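Local coordinates for periplasmic binding protein (Pseudomonas aeruginosa, PDB 2R79), which binds heme in the periplasm and probably delivers it to a membrane transporter for uptake into the cell, at residues Ala141-Gly153 and Leu193-Leu205. Residues are numbered along the deposited sequence; the frame is centred on the assembly and turned at random.
With HEM (protoporphyrin IX containing Fe), chain D.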
loop_
_atom_site.group_PDB
_atom_site.type_symbol
_atom_site.label_atom_id
_atom_site.label_comp_id
_atom_site.label_asym_id
_atom_site.label_seq_id
_atom_site.Cartn_x
_atom_site.Cartn_y
_atom_site.Cartn_z
ATOM N N ALA A 141 4.100 18.199 -35.482
ATOM C CA ALA A 141 4.983 18.116 -34.325
ATOM C C ALA A 141 4.820 19.331 -33.411
ATOM O O ALA A 141 4.894 20.472 -33.859
ATOM C CB ALA A 141 6.418 18.000 -34.789
ATOM N N PRO A 142 4.604 19.102 -32.110
ATOM C CA PRO A 142 4.433 20.216 -31.170
ATOM C C PRO A 142 5.741 20.859 -30.685
ATOM O O PRO A 142 6.760 20.177 -30.522
ATOM C CB PRO A 142 3.678 19.562 -30.022
ATOM C CG PRO A 142 4.330 18.195 -29.969
ATOM C CD PRO A 142 4.376 17.806 -31.440
ATOM N N GLY A 143 5.700 22.172 -30.458
ATOM C CA GLY A 143 6.865 22.874 -29.939
ATOM C C GLY A 143 6.902 22.623 -28.439
ATOM O O GLY A 143 5.915 22.869 -27.746
ATOM N N VAL A 144 8.032 22.146 -27.925
ATOM C CA VAL A 144 8.134 21.821 -26.505
ATOM C C VAL A 144 9.426 22.304 -25.857
ATOM O O VAL A 144 10.409 22.589 -26.539
ATOM C CB VAL A 144 8.033 20.277 -26.315
ATOM C CG1 VAL A 144 8.186 19.893 -24.844
ATOM C CG2 VAL A 144 6.698 19.778 -26.861
ATOM N N LEU A 145 9.409 22.407 -24.532
ATOM C CA LEU A 145 10.592 22.799 -23.775
ATOM C C LEU A 145 10.852 21.722 -22.722
ATOM O O LEU A 145 9.913 21.157 -22.166
ATOM C CB LEU A 145 10.380 24.149 -23.083
ATOM C CG LEU A 145 10.329 25.388 -23.979
ATOM C CD1 LEU A 145 9.888 26.594 -23.167
ATOM C CD2 LEU A 145 11.704 25.630 -24.591
ATOM N N LEU A 146 12.125 21.433 -22.473
ATOM C CA LEU A 146 12.538 20.450 -21.466
ATOM C C LEU A 146 13.382 21.242 -20.467
ATOM O O LEU A 146 14.368 21.872 -20.845
ATOM C CB LEU A 146 13.389 19.354 -22.120
ATOM C CG LEU A 146 13.996 18.127 -21.408
ATOM C CD1 LEU A 146 14.474 18.469 -20.024
ATOM C CD2 LEU A 146 12.990 17.021 -21.355
ATOM N N VAL A 147 13.003 21.219 -19.197
ATOM C CA VAL A 147 13.757 21.956 -18.193
ATOM C C VAL A 147 14.232 21.074 -17.053
ATOM O O VAL A 147 13.533 20.150 -16.638
ATOM C CB VAL A 147 12.922 23.109 -17.588
ATOM C CG1 VAL A 147 12.496 24.082 -18.678
ATOM C CG2 VAL A 147 11.704 22.550 -16.876
ATOM N N ILE A 148 15.435 21.354 -16.561
ATOM C CA ILE A 148 15.979 20.613 -15.440
ATOM C C ILE A 148 15.800 21.504 -14.223
ATOM O O ILE A 148 16.245 22.650 -14.214
ATOM C CB ILE A 148 17.473 20.314 -15.597
ATOM C CG1 ILE A 148 17.732 19.559 -16.903
ATOM C CG2 ILE A 148 17.941 19.483 -14.408
ATOM C CD1 ILE A 148 16.930 18.277 -17.046
ATOM N N GLY A 149 15.141 20.979 -13.197
ATOM C CA GLY A 149 14.910 21.767 -12.005
ATOM C C GLY A 149 15.502 21.197 -10.733
ATOM O O GLY A 149 15.921 20.043 -10.686
ATOM N N ASN A 150 15.540 22.038 -9.706
ATOM C CA ASN A 150 16.056 21.688 -8.387
ATOM C C ASN A 150 14.977 22.156 -7.424
ATOM O O ASN A 150 14.982 23.307 -6.978
ATOM C CB ASN A 150 17.360 22.440 -8.103
ATOM C CG ASN A 150 18.071 21.930 -6.861
ATOM O OD1 ASN A 150 19.062 22.509 -6.413
ATOM N ND2 ASN A 150 17.572 20.841 -6.305
ATOM N N ALA A 151 14.049 21.265 -7.105
ATOM C CA ALA A 151 12.951 21.620 -6.230
ATOM C C ALA A 151 12.242 22.798 -6.895
ATOM O O ALA A 151 11.853 23.765 -6.238
ATOM C CB ALA A 151 13.468 22.009 -4.855
ATOM N N GLY A 152 12.110 22.710 -8.219
ATOM C CA GLY A 152 11.431 23.742 -8.987
ATOM C C GLY A 152 12.206 25.016 -9.253
ATOM O O GLY A 152 11.718 25.900 -9.949
ATOM N N GLY A 153 13.411 25.129 -8.711
ATOM C CA GLY A 153 14.182 26.339 -8.940
ATOM C C GLY A 153 15.432 26.082 -9.750
ATOM O O GLY A 153 15.653 24.963 -10.219
ATOM N N LEU A 193 7.771 31.857 -25.375
ATOM C CA LEU A 193 7.887 30.727 -26.292
ATOM C C LEU A 193 6.578 29.955 -26.376
ATOM O O LEU A 193 6.313 29.278 -27.367
ATOM C CB LEU A 193 9.028 29.811 -25.857
ATOM C CG LEU A 193 10.413 30.345 -26.220
ATOM C CD1 LEU A 193 11.479 29.613 -25.427
ATOM C CD2 LEU A 193 10.640 30.175 -27.722
ATOM N N ASP A 194 5.765 30.070 -25.330
ATOM C CA ASP A 194 4.450 29.436 -25.263
ATOM C C ASP A 194 4.425 27.979 -25.725
ATOM O O ASP A 194 3.761 27.641 -26.702
ATOM C CB ASP A 194 3.455 30.246 -26.098
ATOM C CG ASP A 194 2.022 30.053 -25.640
ATOM O OD1 ASP A 194 1.093 30.521 -26.337
ATOM O OD2 ASP A 194 1.827 29.433 -24.570
ATOM N N PRO A 195 5.129 27.093 -25.010
ATOM C CA PRO A 195 5.192 25.668 -25.345
ATOM C C PRO A 195 3.840 24.979 -25.237
ATOM O O PRO A 195 3.032 25.317 -24.375
ATOM C CB PRO A 195 6.157 25.096 -24.307
ATOM C CG PRO A 195 6.830 26.280 -23.734
ATOM C CD PRO A 195 5.801 27.346 -23.731
ATOM N N VAL A 196 3.606 24.006 -26.109
ATOM C CA VAL A 196 2.375 23.230 -26.077
ATOM C C VAL A 196 2.462 22.312 -24.857
ATOM O O VAL A 196 1.452 21.942 -24.264
ATOM C CB VAL A 196 2.231 22.374 -27.353
ATOM C CG1 VAL A 196 1.295 21.196 -27.112
ATOM C CG2 VAL A 196 1.697 23.234 -28.479
ATOM N N ALA A 197 3.687 21.957 -24.491
ATOM C CA ALA A 197 3.938 21.090 -23.350
ATOM C C ALA A 197 5.317 21.392 -22.800
ATOM O O ALA A 197 6.212 21.807 -23.535
ATOM C CB ALA A 197 3.856 19.623 -23.767
ATOM N N VAL A 198 5.481 21.194 -21.501
ATOM C CA VAL A 198 6.759 21.431 -20.863
ATOM C C VAL A 198 7.163 20.162 -20.133
ATOM O O VAL A 198 6.368 19.598 -19.386
ATOM C CB VAL A 198 6.668 22.594 -19.848
ATOM C CG1 VAL A 198 7.994 22.775 -19.134
ATOM C CG2 VAL A 198 6.290 23.872 -20.563
ATOM N N VAL A 199 8.384 19.701 -20.364
ATOM C CA VAL A 199 8.877 18.502 -19.697
ATOM C C VAL A 199 9.798 18.935 -18.557
ATOM O O VAL A 199 10.756 19.670 -18.769
ATOM C CB VAL A 199 9.641 17.583 -20.683
ATOM C CG1 VAL A 199 10.258 16.396 -19.923
ATOM C CG2 VAL A 199 8.680 17.060 -21.751
ATOM N N ILE A 200 9.489 18.485 -17.346
ATOM C CA ILE A 200 10.257 18.850 -16.162
ATOM C C ILE A 200 11.006 17.667 -15.570
ATOM O O ILE A 200 10.412 16.637 -15.259
ATOM C CB ILE A 200 9.337 19.384 -15.055
ATOM C CG1 ILE A 200 8.426 20.468 -15.619
ATOM C CG2 ILE A 200 10.169 19.899 -13.890
ATOM C CD1 ILE A 200 6.988 20.339 -15.157
ATOM N N ALA A 201 12.313 17.823 -15.421
ATOM C CA ALA A 201 13.140 16.793 -14.827
ATOM C C ALA A 201 13.647 17.458 -13.559
ATOM O O ALA A 201 14.540 18.302 -13.602
ATOM C CB ALA A 201 14.292 16.439 -15.742
ATOM N N ASP A 202 13.048 17.105 -12.432
ATOM C CA ASP A 202 13.444 17.693 -11.170
ATOM C C ASP A 202 14.303 16.732 -10.356
ATOM O O ASP A 202 13.979 15.559 -10.215
ATOM C CB ASP A 202 12.199 18.096 -10.379
ATOM C CG ASP A 202 12.511 19.095 -9.283
ATOM O OD1 ASP A 202 13.272 18.749 -8.353
ATOM O OD2 ASP A 202 12.002 20.231 -9.356
ATOM N N ARG A 203 15.405 17.243 -9.826
ATOM C CA ARG A 203 16.326 16.449 -9.024
ATOM C C ARG A 203 15.754 16.042 -7.664
ATOM O O ARG A 203 16.062 14.966 -7.163
ATOM C CB ARG A 203 17.616 17.236 -8.794
ATOM C CG ARG A 203 18.449 17.470 -10.038
ATOM C CD ARG A 203 19.417 18.620 -9.817
ATOM N NE ARG A 203 20.011 18.578 -8.482
ATOM C CZ ARG A 203 20.809 19.521 -7.986
ATOM N NH1 ARG A 203 21.120 20.590 -8.710
ATOM N NH2 ARG A 203 21.294 19.397 -6.758
ATOM N N SER A 204 14.919 16.896 -7.080
ATOM C CA SER A 204 14.354 16.636 -5.758
ATOM C C SER A 204 12.865 16.303 -5.674
ATOM O O SER A 204 12.447 15.582 -4.773
ATOM C CB SER A 204 14.611 17.841 -4.852
ATOM O OG SER A 204 15.924 18.340 -5.024
ATOM N N LEU A 205 12.068 16.833 -6.595
ATOM C CA LEU A 205 10.626 16.624 -6.567
ATOM C C LEU A 205 10.075 15.738 -7.679
ATOM O O LEU A 205 10.705 15.553 -8.719
ATOM C CB LEU A 205 9.923 17.982 -6.609
ATOM C CG LEU A 205 10.294 18.987 -5.517
ATOM C CD1 LEU A 205 9.783 20.353 -5.903
ATOM C CD2 LEU A 205 9.711 18.550 -4.185
HETATM C CHA HEM D . 24.968 19.824 -9.148
HETATM C CHB HEM D . 22.452 15.849 -7.697
HETATM C CHC HEM D . 20.803 15.270 -12.227
HETATM C CHD HEM D . 23.356 19.149 -13.708
HETATM C C1A HEM D . 24.434 18.786 -8.336
HETATM C C2A HEM D . 24.613 18.637 -6.897
HETATM C C3A HEM D . 23.934 17.511 -6.516
HETATM C C4A HEM D . 23.299 16.979 -7.696
HETATM C CMA HEM D . 23.889 16.886 -5.120
HETATM C CAA HEM D . 25.382 19.539 -5.931
HETATM C CBA HEM D . 24.559 20.704 -5.385
HETATM C CGA HEM D . 24.256 21.755 -6.440
HETATM O O1A HEM D . 25.203 22.436 -6.901
HETATM O O2A HEM D . 23.070 21.897 -6.817
HETATM C C1B HEM D . 21.844 15.284 -8.824
HETATM C C2B HEM D . 20.962 14.126 -8.811
HETATM C C3B HEM D . 20.485 13.966 -10.088
HETATM C C4B HEM D . 21.096 15.019 -10.881
HETATM C CMB HEM D . 20.684 13.205 -7.609
HETATM C CAB HEM D . 19.630 12.972 -10.567
HETATM C CBB HEM D . 18.505 12.548 -9.935
HETATM C C1C HEM D . 21.371 16.275 -13.023
HETATM C C2C HEM D . 21.015 16.521 -14.404
HETATM C C3C HEM D . 21.675 17.631 -14.818
HETATM C C4C HEM D . 22.524 18.022 -13.703
HETATM C CMC HEM D . 20.086 15.680 -15.267
HETATM C CAC HEM D . 21.405 18.348 -15.984
HETATM C CBC HEM D . 22.172 18.295 -17.100
HETATM C C1D HEM D . 24.045 19.641 -12.602
HETATM C C2D HEM D . 24.822 20.854 -12.638
HETATM C C3D HEM D . 25.309 21.040 -11.391
HETATM C C4D HEM D . 24.779 19.967 -10.543
HETATM C CMD HEM D . 25.073 21.753 -13.846
HETATM C CAD HEM D . 26.332 22.129 -11.073
HETATM C CBD HEM D . 27.735 21.656 -10.690
HETATM C CGD HEM D . 28.482 20.951 -11.821
HETATM O O1D HEM D . 29.650 20.561 -11.598
HETATM O O2D HEM D . 27.916 20.786 -12.927
HETATM N NA HEM D . 23.641 17.736 -8.822
HETATM N NB HEM D . 21.969 15.801 -10.113
HETATM N NC HEM D . 22.317 17.195 -12.591
HETATM N ND HEM D . 24.025 19.083 -11.320
HETATM FE FE HEM D . 23.144 17.355 -10.740
#
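Val147 and Ile200 meet on one face of a parallel strand pair, with Val147 CG2 lying 4.1 Å from Ile200 CG1. On the other face Ile148 reaches across to Ala201, its CD1 3.5 Å from Ala201 CB. Val144 and Val199 also pack on that second face, where helix 248-259 covers Val199. Helix 207-217 covers Ile200. Leu145 extends the first face to Leu193, which it crosses at about a right angle.

Strands 143-150 and 197-202 run side by side, 28° apart, in the mixed sheet of the periplasmic binding protein fold. Their backbones are laced by a parallel ladder; Val199 N to Leu145 O and Val147 N to Val199 O both measure 2.8 Å. The ladder ends with Arg203 N bonded to Gly149 O.

Beyond it, Asn150 to Gly153 form a type I' turn, and Asp202 grips this turn. With CG anti to the backbone N (chi1 -162°), its carboxylate faces the turn amides. Asp202 OD1 accepts from Ala151 N at 2.9 Å. Asp202 OD2 takes Gly152 N at 2.7 Å through its syn lone pair. OD1 also receives Ser204 N and Leu205 N, the first closing an Asx turn.

Arg203 bends at chi3 to lay its guanidinium over the porphyrin. The Asn150 amide stacks on the opposite face, the planes 18° apart. Arg203 NH1 and NH2 both bond heme O2A in the guanidinium plane, Arg203 NH1 at 3.0 Å.

Four backbone amides would stabilise Asp202 as a carboxylate. The C-terminal strand ends bring Ile148 and Arg203 to the heme, Arg203 near the axial ligand Tyr46. Its positive charge probably balances the negative heme propionate.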